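Local coordinates for glutathione transferase o1 (Bombyx mori, PDB 3RBT), which belongs to the omega glutathione transferases, a family generally credited with glutathione transfer and glutathione-dependent reduction of dehydroascorbate, at residues 29-34 and 40-45; 134-139 and 187-192; 231-234 and 240-243. All coordinates share one frame; numbering follows the deposited sequence.

Contact 1 of 3, residues 29-34 and 40-45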
ATOM      1  N   LEU A  29       8.350  17.389   9.887  1.00 22.52           N
ATOM      2  CA  LEU A  29       7.751  17.127   8.591  1.00 21.14           C
ATOM      3  C   LEU A  29       8.298  18.065   7.517  1.00 22.00           C
ATOM      4  O   LEU A  29       8.201  19.298   7.641  1.00 22.68           O
ATOM      5  CB  LEU A  29       6.221  17.226   8.663  1.00 20.16           C
ATOM      6  CG  LEU A  29       5.454  16.718   7.427  1.00 18.91           C
ATOM      7  CD1 LEU A  29       5.566  15.201   7.273  1.00 15.27           C
ATOM      8  CD2 LEU A  29       3.985  17.152   7.455  1.00 17.51           C
ATOM      9  N   TYR A  30       8.889  17.468   6.484  1.00 21.61           N
ATOM     10  CA  TYR A  30       9.236  18.167   5.251  1.00 21.84           C
ATOM     11  C   TYR A  30       8.032  18.097   4.313  1.00 21.13           C
ATOM     12  O   TYR A  30       7.604  17.014   3.906  1.00 19.81           O
ATOM     13  CB  TYR A  30      10.466  17.543   4.587  1.00 22.46           C
ATOM     14  CG  TYR A  30      11.748  17.650   5.389  1.00 22.70           C
ATOM     15  CD1 TYR A  30      12.084  16.672   6.320  1.00 22.86           C
ATOM     16  CD2 TYR A  30      12.637  18.709   5.197  1.00 23.60           C
ATOM     17  CE1 TYR A  30      13.262  16.753   7.061  1.00 24.03           C
ATOM     18  CE2 TYR A  30      13.819  18.803   5.939  1.00 25.33           C
ATOM     19  CZ  TYR A  30      14.123  17.807   6.863  1.00 26.15           C
ATOM     20  OH  TYR A  30      15.280  17.854   7.610  1.00 28.53           O
ATOM     21  N   HIS A  31       7.502  19.266   3.973  1.00 21.34           N
ATOM     22  CA  HIS A  31       6.179  19.384   3.375  1.00 20.91           C
ATOM     23  C   HIS A  31       6.168  20.514   2.362  1.00 21.72           C
ATOM     24  O   HIS A  31       6.713  21.589   2.623  1.00 22.61           O
ATOM     25  CB  HIS A  31       5.163  19.648   4.500  1.00 20.56           C
ATOM     26  CG  HIS A  31       3.814  20.106   4.037  1.00 20.71           C
ATOM     27  ND1 HIS A  31       2.962  19.306   3.303  1.00 20.97           N
ATOM     28  CD2 HIS A  31       3.149  21.267   4.252  1.00 21.69           C
ATOM     29  CE1 HIS A  31       1.840  19.965   3.066  1.00 20.99           C
ATOM     30  NE2 HIS A  31       1.929  21.158   3.631  1.00 22.45           N
ATOM     31  N   VAL A  32       5.591  20.263   1.191  1.00 21.63           N
ATOM     32  CA  VAL A  32       5.350  21.344   0.237  1.00 22.76           C
ATOM     33  C   VAL A  32       3.971  21.948   0.513  1.00 23.03           C
ATOM     34  O   VAL A  32       2.968  21.239   0.523  1.00 22.16           O
ATOM     35  CB  VAL A  32       5.404  20.867  -1.226  1.00 22.87           C
ATOM     36  CG1 VAL A  32       5.028  22.012  -2.165  1.00 24.32           C
ATOM     37  CG2 VAL A  32       6.782  20.336  -1.565  1.00 23.37           C
ATOM     38  N   ASP A  33       3.929  23.260   0.716  1.00 24.37           N
ATOM     39  CA  ASP A  33       2.689  23.968   1.010  1.00 25.24           C
ATOM     40  C   ASP A  33       1.579  23.552   0.044  1.00 24.49           C
ATOM     41  O   ASP A  33       1.804  23.476  -1.153  1.00 25.03           O
ATOM     42  CB  ASP A  33       2.925  25.485   0.937  1.00 27.20           C
ATOM     43  CG  ASP A  33       2.502  26.201   2.204  1.00 29.76           C
ATOM     44  OD1 ASP A  33       1.878  25.563   3.083  1.00 33.10           O
ATOM     45  OD2 ASP A  33       2.796  27.405   2.335  1.00 33.59           O
ATOM     46  N   MET A  34       0.392  23.258   0.578  1.00 23.80           N
ATOM     47  CA  MET A  34      -0.770  22.838  -0.225  1.00 23.17           C
ATOM     48  C   MET A  34      -0.718  21.392  -0.750  1.00 21.73           C
ATOM     49  O   MET A  34      -1.624  20.968  -1.470  1.00 21.54           O
ATOM     50  CB  MET A  34      -1.036  23.807  -1.389  1.00 24.44           C
ATOM     51  CG  MET A  34      -1.343  25.244  -0.983  1.00 26.97           C
ATOM     52  SD  MET A  34      -2.738  25.379   0.160  1.00 29.19           S
ATOM     53  CE  MET A  34      -3.338  27.004  -0.282  1.00 30.26           C
ATOM     54  N   ARG A  40      -2.505  15.190   4.889  1.00 15.77           N
ATOM     55  CA  ARG A  40      -2.727  13.897   5.538  1.00 16.00           C
ATOM     56  C   ARG A  40      -1.912  13.671   6.799  1.00 15.69           C
ATOM     57  O   ARG A  40      -2.456  13.322   7.848  1.00 15.88           O
ATOM     58  CB  ARG A  40      -2.342  12.778   4.575  1.00 16.07           C
ATOM     59  CG  ARG A  40      -3.465  12.105   3.904  1.00 17.25           C
ATOM     60  CD  ARG A  40      -2.949  10.848   3.206  1.00 18.19           C
ATOM     61  NE  ARG A  40      -4.054  10.191   2.523  1.00 17.59           N
ATOM     62  CZ  ARG A  40      -3.936   9.241   1.610  1.00 16.50           C
ATOM     63  NH1 ARG A  40      -2.741   8.806   1.237  1.00 15.56           N
ATOM     64  NH2 ARG A  40      -5.035   8.733   1.074  1.00 18.77           N
ATOM     65  N   VAL A  41      -0.596  13.819   6.671  1.00 15.37           N
ATOM     66  CA  VAL A  41       0.309  13.603   7.782  1.00 15.49           C
ATOM     67  C   VAL A  41       0.131  14.689   8.852  1.00 16.18           C
ATOM     68  O   VAL A  41       0.201  14.393  10.043  1.00 17.11           O
ATOM     69  CB  VAL A  41       1.785  13.502   7.314  1.00 15.30           C
ATOM     70  CG1 VAL A  41       2.709  13.258   8.507  1.00 14.67           C
ATOM     71  CG2 VAL A  41       1.939  12.368   6.283  1.00 14.43           C
ATOM     72  N   LEU A  42      -0.109  15.933   8.437  1.00 16.15           N
ATOM     73  CA  LEU A  42      -0.407  17.002   9.405  1.00 16.95           C
ATOM     74  C   LEU A  42      -1.650  16.691  10.252  1.00 16.68           C
ATOM     75  O   LEU A  42      -1.655  16.927  11.454  1.00 17.19           O
ATOM     76  CB  LEU A  42      -0.553  18.374   8.720  1.00 17.03           C
ATOM     77  CG  LEU A  42       0.731  19.010   8.167  1.00 18.51           C
ATOM     78  CD1 LEU A  42       0.408  20.202   7.255  1.00 19.09           C
ATOM     79  CD2 LEU A  42       1.672  19.434   9.303  1.00 18.25           C
ATOM     80  N   LEU A  43      -2.692  16.169   9.614  1.00 16.15           N
ATOM     81  CA  LEU A  43      -3.924  15.786  10.321  1.00 16.70           C
ATOM     82  C   LEU A  43      -3.689  14.718  11.398  1.00 16.77           C
ATOM     83  O   LEU A  43      -4.162  14.853  12.530  1.00 17.40           O
ATOM     84  CB  LEU A  43      -4.984  15.296   9.327  1.00 15.87           C
ATOM     85  CG  LEU A  43      -5.534  16.343   8.357  1.00 16.81           C
ATOM     86  CD1 LEU A  43      -6.481  15.691   7.323  1.00 15.12           C
ATOM     87  CD2 LEU A  43      -6.186  17.538   9.073  1.00 16.36           C
ATOM     88  N   VAL A  44      -2.953  13.669  11.027  1.00 16.22           N
ATOM     89  CA  VAL A  44      -2.641  12.555  11.930  1.00 16.42           C
ATOM     90  C   VAL A  44      -1.785  13.004  13.114  1.00 17.37           C
ATOM     91  O   VAL A  44      -2.117  12.713  14.269  1.00 18.86           O
ATOM     92  CB  VAL A  44      -1.999  11.369  11.154  1.00 15.72           C
ATOM     93  CG1 VAL A  44      -1.499  10.273  12.111  1.00 15.61           C
ATOM     94  CG2 VAL A  44      -3.017  10.798  10.175  1.00 14.00           C
ATOM     95  N   LEU A  45      -0.706  13.729  12.832  1.00 17.68           N
ATOM     96  CA  LEU A  45       0.147  14.293  13.891  1.00 18.34           C
ATOM     97  C   LEU A  45      -0.656  15.085  14.913  1.00 19.40           C
ATOM     98  O   LEU A  45      -0.448  14.964  16.129  1.00 20.47           O
ATOM     99  CB  LEU A  45       1.209  15.209  13.287  1.00 18.11           C
ATOM    100  CG  LEU A  45       2.398  14.560  12.574  1.00 17.89           C
ATOM    101  CD1 LEU A  45       2.992  15.560  11.603  1.00 17.08           C
ATOM    102  CD2 LEU A  45       3.450  14.087  13.587  1.00 18.35           C
TER

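Contact 2 of 3, residues 134-139 and 187-192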
ATOM      1  N   LEU A 134      -6.372  15.163  -9.373  1.00 32.70           N
ATOM      2  CA  LEU A 134      -5.069  15.588  -9.864  1.00 33.62           C
ATOM      3  C   LEU A 134      -5.154  16.141 -11.293  1.00 35.28           C
ATOM      4  O   LEU A 134      -4.649  17.229 -11.576  1.00 35.81           O
ATOM      5  CB  LEU A 134      -4.101  14.402  -9.808  1.00 33.52           C
ATOM      6  CG  LEU A 134      -2.591  14.588  -9.949  1.00 34.82           C
ATOM      7  CD1 LEU A 134      -2.029  15.413  -8.811  1.00 34.41           C
ATOM      8  CD2 LEU A 134      -1.917  13.214  -9.973  1.00 35.84           C
ATOM      9  N   GLU A 135      -5.795  15.381 -12.178  1.00 35.91           N
ATOM     10  CA  GLU A 135      -6.007  15.780 -13.563  1.00 37.78           C
ATOM     11  C   GLU A 135      -6.892  17.027 -13.653  1.00 38.47           C
ATOM     12  O   GLU A 135      -6.660  17.911 -14.484  1.00 39.34           O
ATOM     13  CB  GLU A 135      -6.642  14.621 -14.337  1.00 38.53           C
ATOM     14  CG  GLU A 135      -6.962  14.912 -15.801  1.00 41.32           C
ATOM     15  CD  GLU A 135      -7.605  13.726 -16.506  1.00 43.24           C
ATOM     16  OE1 GLU A 135      -8.210  13.925 -17.577  1.00 46.48           O
ATOM     17  OE2 GLU A 135      -7.514  12.591 -15.989  1.00 43.19           O
ATOM     18  N   CYS A 136      -7.903  17.078 -12.786  1.00 37.69           N
ATOM     19  CA  CYS A 136      -8.847  18.182 -12.732  1.00 38.37           C
ATOM     20  C   CYS A 136      -8.142  19.508 -12.460  1.00 38.44           C
ATOM     21  O   CYS A 136      -8.314  20.466 -13.209  1.00 39.40           O
ATOM     22  CB  CYS A 136      -9.913  17.919 -11.660  1.00 37.72           C
ATOM     23  SG  CYS A 136     -11.260  19.123 -11.606  1.00 38.45           S
ATOM     24  N   PHE A 137      -7.333  19.546 -11.401  1.00 37.10           N
ATOM     25  CA  PHE A 137      -6.704  20.792 -10.957  1.00 37.31           C
ATOM     26  C   PHE A 137      -5.556  21.193 -11.879  1.00 38.41           C
ATOM     27  O   PHE A 137      -5.066  22.324 -11.824  1.00 39.05           O
ATOM     28  CB  PHE A 137      -6.220  20.683  -9.505  1.00 35.46           C
ATOM     29  CG  PHE A 137      -7.300  20.303  -8.518  1.00 34.11           C
ATOM     30  CD1 PHE A 137      -8.656  20.425  -8.840  1.00 34.44           C
ATOM     31  CD2 PHE A 137      -6.959  19.852  -7.250  1.00 31.12           C
ATOM     32  CE1 PHE A 137      -9.643  20.083  -7.926  1.00 33.27           C
ATOM     33  CE2 PHE A 137      -7.932  19.507  -6.329  1.00 31.03           C
ATOM     34  CZ  PHE A 137      -9.282  19.618  -6.666  1.00 32.59           C
ATOM     35  N   ASP A 138      -5.150  20.255 -12.729  1.00 38.68           N
ATOM     36  CA  ASP A 138      -4.059  20.452 -13.666  1.00 39.93           C
ATOM     37  C   ASP A 138      -4.561  21.079 -14.972  1.00 42.23           C
ATOM     38  O   ASP A 138      -3.782  21.697 -15.700  1.00 42.98           O
ATOM     39  CB  ASP A 138      -3.382  19.103 -13.954  1.00 39.31           C
ATOM     40  CG  ASP A 138      -1.866  19.203 -14.057  1.00 38.99           C
ATOM     41  OD1 ASP A 138      -1.261  20.101 -13.432  1.00 37.14           O
ATOM     42  OD2 ASP A 138      -1.273  18.354 -14.756  1.00 40.18           O
ATOM     43  N   THR A 139      -5.859  20.933 -15.251  1.00 43.28           N
ATOM     44  CA  THR A 139      -6.420  21.284 -16.561  1.00 46.03           C
ATOM     45  C   THR A 139      -7.564  22.313 -16.514  1.00 47.67           C
ATOM     46  O   THR A 139      -8.542  22.194 -17.251  1.00 48.93           O
ATOM     47  CB  THR A 139      -6.912  20.014 -17.307  1.00 46.29           C
ATOM     48  OG1 THR A 139      -7.930  19.367 -16.532  1.00 45.38           O
ATOM     49  CG2 THR A 139      -5.759  19.035 -17.553  1.00 45.72           C
ATOM     50  N   TYR A 187     -14.287  21.137  -2.599  1.00 26.48           N
ATOM     51  CA  TYR A 187     -15.153  22.306  -2.401  1.00 28.14           C
ATOM     52  C   TYR A 187     -14.772  23.501  -3.296  1.00 29.47           C
ATOM     53  O   TYR A 187     -15.610  24.356  -3.566  1.00 30.75           O
ATOM     54  CB  TYR A 187     -15.183  22.737  -0.922  1.00 27.92           C
ATOM     55  CG  TYR A 187     -15.827  21.739   0.034  1.00 27.80           C
ATOM     56  CD1 TYR A 187     -17.215  21.593   0.109  1.00 29.81           C
ATOM     57  CD2 TYR A 187     -15.046  20.965   0.885  1.00 26.93           C
ATOM     58  CE1 TYR A 187     -17.801  20.684   0.998  1.00 29.16           C
ATOM     59  CE2 TYR A 187     -15.616  20.060   1.774  1.00 26.26           C
ATOM     60  CZ  TYR A 187     -16.988  19.920   1.822  1.00 28.24           C
ATOM     61  OH  TYR A 187     -17.535  19.023   2.706  1.00 27.74           O
ATOM     62  N   LEU A 188     -13.519  23.558  -3.759  1.00 29.39           N
ATOM     63  CA  LEU A 188     -13.095  24.622  -4.675  1.00 31.14           C
ATOM     64  C   LEU A 188     -13.958  24.628  -5.946  1.00 33.23           C
ATOM     65  O   LEU A 188     -14.134  25.669  -6.575  1.00 34.28           O
ATOM     66  CB  LEU A 188     -11.600  24.518  -5.025  1.00 29.97           C
ATOM     67  CG  LEU A 188     -11.063  23.418  -5.959  1.00 28.99           C
ATOM     68  CD1 LEU A 188     -11.266  23.751  -7.427  1.00 30.51           C
ATOM     69  CD2 LEU A 188      -9.586  23.150  -5.706  1.00 27.47           C
ATOM     70  N   LEU A 189     -14.496  23.460  -6.295  1.00 33.76           N
ATOM     71  CA  LEU A 189     -15.272  23.283  -7.514  1.00 36.66           C
ATOM     72  C   LEU A 189     -16.565  24.097  -7.495  1.00 38.89           C
ATOM     73  O   LEU A 189     -17.162  24.337  -8.540  1.00 40.66           O
ATOM     74  CB  LEU A 189     -15.585  21.799  -7.746  1.00 36.21           C
ATOM     75  CG  LEU A 189     -15.203  21.273  -9.131  1.00 38.11           C
ATOM     76  CD1 LEU A 189     -13.835  20.618  -9.073  1.00 37.35           C
ATOM     77  CD2 LEU A 189     -16.241  20.295  -9.678  1.00 40.33           C
ATOM     78  N   ARG A 190     -16.982  24.521  -6.303  1.00 39.55           N
ATOM     79  CA  ARG A 190     -18.156  25.363  -6.154  1.00 42.05           C
ATOM     80  C   ARG A 190     -17.855  26.777  -6.641  1.00 43.53           C
ATOM     81  O   ARG A 190     -18.765  27.505  -7.031  1.00 45.19           O
ATOM     82  CB  ARG A 190     -18.652  25.378  -4.704  1.00 41.99           C
ATOM     83  CG  ARG A 190     -20.155  25.624  -4.586  1.00 45.19           C
ATOM     84  CD  ARG A 190     -20.621  25.873  -3.151  1.00 46.87           C
ATOM     85  NE  ARG A 190     -20.207  24.819  -2.224  1.00 46.12           N
ATOM     86  CZ  ARG A 190     -20.965  24.345  -1.235  1.00 46.75           C
ATOM     87  NH1 ARG A 190     -22.201  24.816  -1.063  1.00 48.60           N
ATOM     88  NH2 ARG A 190     -20.499  23.389  -0.432  1.00 42.43           N
ATOM     89  N   CYS A 191     -16.575  27.148  -6.622  1.00 42.91           N
ATOM     90  CA  CYS A 191     -16.124  28.409  -7.210  1.00 44.56           C
ATOM     91  C   CYS A 191     -16.113  28.336  -8.744  1.00 45.90           C
ATOM     92  O   CYS A 191     -16.332  29.348  -9.419  1.00 47.51           O
ATOM     93  CB  CYS A 191     -14.736  28.799  -6.686  1.00 43.44           C
ATOM     94  SG  CYS A 191     -14.581  28.844  -4.873  1.00 41.98           S
ATOM     95  N   VAL A 192     -15.856  27.143  -9.284  1.00 45.03           N
ATOM     96  CA  VAL A 192     -15.825  26.930 -10.736  1.00 46.39           C
ATOM     97  C   VAL A 192     -17.236  26.879 -11.316  1.00 48.58           C
ATOM     98  O   VAL A 192     -17.577  27.670 -12.196  1.00 50.25           O
ATOM     99  CB  VAL A 192     -15.071  25.630 -11.137  1.00 44.73           C
ATOM    100  CG1 VAL A 192     -14.962  25.529 -12.669  1.00 46.09           C
ATOM    101  CG2 VAL A 192     -13.696  25.577 -10.489  1.00 42.50           C
TER

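Contact 3 of 3, residues 231-234 and 240-243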
ATOM      1  N   PHE A 231      -8.919  27.413  -4.771  1.00 29.40           N
ATOM      2  CA  PHE A 231      -9.205  27.784  -6.162  1.00 31.06           C
ATOM      3  C   PHE A 231      -8.143  28.725  -6.725  1.00 31.84           C
ATOM      4  O   PHE A 231      -7.617  28.492  -7.812  1.00 31.94           O
ATOM      5  CB  PHE A 231     -10.609  28.393  -6.279  1.00 32.14           C
ATOM      6  CG  PHE A 231     -10.958  28.901  -7.661  1.00 35.39           C
ATOM      7  CD1 PHE A 231     -11.163  28.018  -8.722  1.00 35.40           C
ATOM      8  CD2 PHE A 231     -11.120  30.269  -7.892  1.00 37.01           C
ATOM      9  CE1 PHE A 231     -11.506  28.492 -10.000  1.00 37.37           C
ATOM     10  CE2 PHE A 231     -11.463  30.748  -9.165  1.00 39.42           C
ATOM     11  CZ  PHE A 231     -11.657  29.855 -10.218  1.00 38.83           C
ATOM     12  N   ASP A 232      -7.825  29.777  -5.974  1.00 32.51           N
ATOM     13  CA  ASP A 232      -6.766  30.695  -6.364  1.00 33.41           C
ATOM     14  C   ASP A 232      -5.398  30.012  -6.416  1.00 32.62           C
ATOM     15  O   ASP A 232      -4.595  30.306  -7.304  1.00 33.37           O
ATOM     16  CB  ASP A 232      -6.763  31.928  -5.453  1.00 34.25           C
ATOM     17  CG  ASP A 232      -7.906  32.875  -5.772  1.00 35.78           C
ATOM     18  OD1 ASP A 232      -8.281  32.947  -6.959  1.00 35.74           O
ATOM     19  OD2 ASP A 232      -8.429  33.538  -4.853  1.00 36.12           O
ATOM     20  N   TYR A 233      -5.145  29.089  -5.484  1.00 31.26           N
ATOM     21  CA  TYR A 233      -3.910  28.306  -5.517  1.00 30.68           C
ATOM     22  C   TYR A 233      -3.804  27.390  -6.736  1.00 30.67           C
ATOM     23  O   TYR A 233      -2.800  27.419  -7.451  1.00 31.02           O
ATOM     24  CB  TYR A 233      -3.707  27.454  -4.255  1.00 28.92           C
ATOM     25  CG  TYR A 233      -2.501  26.548  -4.429  1.00 28.37           C
ATOM     26  CD1 TYR A 233      -2.648  25.214  -4.822  1.00 27.62           C
ATOM     27  CD2 TYR A 233      -1.209  27.047  -4.266  1.00 28.91           C
ATOM     28  CE1 TYR A 233      -1.535  24.390  -5.021  1.00 27.00           C
ATOM     29  CE2 TYR A 233      -0.091  26.233  -4.455  1.00 28.59           C
ATOM     30  CZ  TYR A 233      -0.265  24.911  -4.836  1.00 26.60           C
ATOM     31  OH  TYR A 233       0.836  24.120  -5.024  1.00 25.59           O
ATOM     32  N   TYR A 234      -4.819  26.557  -6.951  1.00 30.49           N
ATOM     33  CA  TYR A 234      -4.748  25.568  -8.021  1.00 30.68           C
ATOM     34  C   TYR A 234      -4.801  26.160  -9.433  1.00 32.77           C
ATOM     35  O   TYR A 234      -4.172  25.619 -10.341  1.00 32.56           O
ATOM     36  CB  TYR A 234      -5.752  24.421  -7.808  1.00 29.75           C
ATOM     37  CG  TYR A 234      -5.250  23.427  -6.769  1.00 28.32           C
ATOM     38  CD1 TYR A 234      -5.854  23.320  -5.520  1.00 27.38           C
ATOM     39  CD2 TYR A 234      -4.146  22.617  -7.036  1.00 27.70           C
ATOM     40  CE1 TYR A 234      -5.374  22.416  -4.562  1.00 27.63           C
ATOM     41  CE2 TYR A 234      -3.654  21.717  -6.095  1.00 27.22           C
ATOM     42  CZ  TYR A 234      -4.267  21.622  -4.861  1.00 26.48           C
ATOM     43  OH  TYR A 234      -3.772  20.734  -3.944  1.00 24.89           O
ATOM     44  N   HIS A 240       1.348  20.766 -10.136  1.00 35.59           N
ATOM     45  CA  HIS A 240       2.801  20.547 -10.210  1.00 36.48           C
ATOM     46  C   HIS A 240       3.422  20.023  -8.917  1.00 35.25           C
ATOM     47  O   HIS A 240       4.387  19.243  -8.936  1.00 35.21           O
ATOM     48  CB  HIS A 240       3.506  21.819 -10.689  1.00 38.16           C
ATOM     49  CG  HIS A 240       3.273  22.117 -12.141  1.00 41.65           C
ATOM     50  ND1 HIS A 240       2.774  23.322 -12.586  1.00 44.57           N
ATOM     51  CD2 HIS A 240       3.453  21.354 -13.246  1.00 43.67           C
ATOM     52  CE1 HIS A 240       2.669  23.296 -13.901  1.00 46.85           C
ATOM     53  NE2 HIS A 240       3.073  22.110 -14.328  1.00 46.65           N
ATOM     54  N   SER A 241       2.832  20.431  -7.802  1.00 34.01           N
ATOM     55  CA  SER A 241       3.329  20.087  -6.484  1.00 33.01           C
ATOM     56  C   SER A 241       2.288  19.317  -5.634  1.00 31.38           C
ATOM     57  O   SER A 241       2.393  19.244  -4.410  1.00 30.72           O
ATOM     58  CB  SER A 241       3.842  21.375  -5.821  1.00 33.45           C
ATOM     59  OG  SER A 241       3.227  21.623  -4.577  1.00 33.91           O
ATOM     60  N   MET A 242       1.320  18.704  -6.316  1.00 30.84           N
ATOM     61  CA  MET A 242       0.193  17.993  -5.699  1.00 29.52           C
ATOM     62  C   MET A 242       0.409  16.469  -5.499  1.00 28.64           C
ATOM     63  O   MET A 242      -0.288  15.845  -4.697  1.00 27.24           O
ATOM     64  CB  MET A 242      -1.062  18.239  -6.556  1.00 29.98           C
ATOM     65  CG  MET A 242      -2.398  17.821  -5.943  1.00 29.10           C
ATOM     66  SD  MET A 242      -3.790  18.197  -7.043  1.00 29.00           S
ATOM     67  CE  MET A 242      -5.063  17.188  -6.281  1.00 29.32           C
ATOM     68  N   GLY A 243       1.356  15.879  -6.231  1.00 28.88           N
ATOM     69  CA  GLY A 243       1.597  14.427  -6.178  1.00 28.49           C
ATOM     70  C   GLY A 243       2.341  13.920  -4.948  1.00 28.00           C
ATOM     71  O   GLY A 243       2.615  14.678  -4.014  1.00 27.43           O
TER
HETATM   72  O   HOH W   1       0.152  21.912  -6.933  1.00 20.57           O

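Contact 1 of 3, residues 29-34 and 40-45
Strand 29-31, which carries Leu-29 and His-31, and helix segment 40-45, which carries Val-41 and Leu-42, run roughly antiparallel: their axes make an angle of 150° and come within 10.3 Å of each other. The nearest CA atoms, of Leu-29 and Leu-42, are 8.2 Å apart, so side chains make the contact. Leu-29 has its CG anti to the backbone N (chi1 -169°), which sends its fork at the helix with one methyl for each of two neighbours. Leu-29 CD1 meets Val-41 CG1 at 3.7 Å, and Leu-29 CD2 meets Leu-42 CD2 equally closely. Branched aliphatic residues suit this place because they fill the space between sheet and helix without bringing in polar groups. Two residues along the strand, His-31 also faces the helix, and Leu-42 CD1 sits over its imidazole in a CH-pi contact, 21° off the ring normal. The opposite face of that ring has Asp-33 N above it, near the rim. Leu-42 thus serves both strand residues, while Val-54 of strand 52-56 touches it as well as His-31. This is the buried sheet-to-helix packing of a beta-alpha-beta unit, 27-31, 36-47 and 52-56, in the thioredoxin-like N-terminal domain of glutathione transferases.

Contact 2 of 3, residues 134-139 and 187-192
Beside Cys-136 and Phe-137, which meet Leu-188 and Leu-189, the carbonyl oxygen of Glu-135 is held by two groups. Thr-139 OG1 donates to Glu-135 O at 2.8 Å, tilted 30° from the carbonyl plane. Asp-138 N adds a weak bond at 3.3 Å to the same Glu-135 O. A threonine fits well where helix 113-138 gives way to loop, because its hydroxyl can take up a carbonyl that the ending helix leaves short of amide donors. Across the contact everything is apolar. Phe-137 has its CG anti to its own carbonyl carbon (chi1 -56°), which swings the ring back toward the start of the helix and outward, bringing its CZ and CE1 end to the other segment. Leu-188 comes down on one face of that ring: its CD2 lies 3.9 Å from the centroid and 22° off the normal, a CH-pi contact set toward the rim, where it touches Phe-137 CZ at 3.7 Å. Leu-189 arrives differently, with CD1 near the ring plane at the CE1 edge. Leu-189 CD1 also rests 3.9 Å from Cys-136 SG, a small, soft sulfur that suits a buried position beside a methyl group. One leucine therefore bears on the flat of the phenylalanine and the next on its rim, which should limit rocking of the ring. Leu-188 also packs on Tyr-230 and Tyr-234, and the Tyr-234 ring meets Phe-137 at a slant. Leu-189 also touches Phe-197, and Phe-137 reaches Arg-185, placing the contact where helix 113-138 and the short helix 189-192 meet among helices 174-186, 194-202 and 227-237 of the C-terminal domain.

Contact 3 of 3, residues 231-234 and 240-243
Two kinds of interaction tie Tyr-233 and Tyr-234 to Ser-241 and Met-242, and the polar one lies at the phenol of Tyr-233. Ser-241 OG makes a weak hydrogen bond of 3.5 Å to Tyr-233 OH. A water adds a second, indirect link, standing 3.0 Å from Tyr-233 OH and accepting from Ser-241 N at 3.2 Å. The second kind is a Met-aromatic contact: Met-242 SD approaches the Tyr-234 ring obliquely, 51° off its normal, and comes within 3.6 Å of Tyr-234 CE2. Met-242 can reach so far because its chain is extended, with CG anti to the backbone N (chi1 -168°). Within the helix Tyr-233 turns its edge to the Tyr-234 face, Tyr-233 CD1 standing 3.5 Å above its centre, and the hydroxyl of Tyr-234 bonds Arg-185 NE. Replacing Tyr-234 with an alanine would probably leave Met-242 SD without its aromatic partner, Arg-185 NE without this bond, and a gap at the edge of the Tyr-233 ring. These native contacts hold the C-terminal tail against helix 227-237; its Ser-241 and Gly-243 carbonyls both bond Asn-35, which probably occupies the place of the catalytic cysteine in other omega transferases.

Along the chain the three contacts follow one another without interleaving. Contact 1 belongs to the thioredoxin-like N-terminal domain, whereas contact 2 lies in the helical C-terminal domain; their centres are about 21 Å apart and they do not touch. Contact 3 bridges them. Its centre is about 9 Å from that of contact 2, where Met-242 and Tyr-234 pack on Leu-134, Phe-137 and Leu-188. It is about 15 Å from the centre of contact 1, where Met-34 O makes a probable hydrogen bond with Tyr-234 OH and Met-34 CB packs against the Tyr-233 ring. The terminal helix 227-237 and the tail after it thus join the two domains of this transferase.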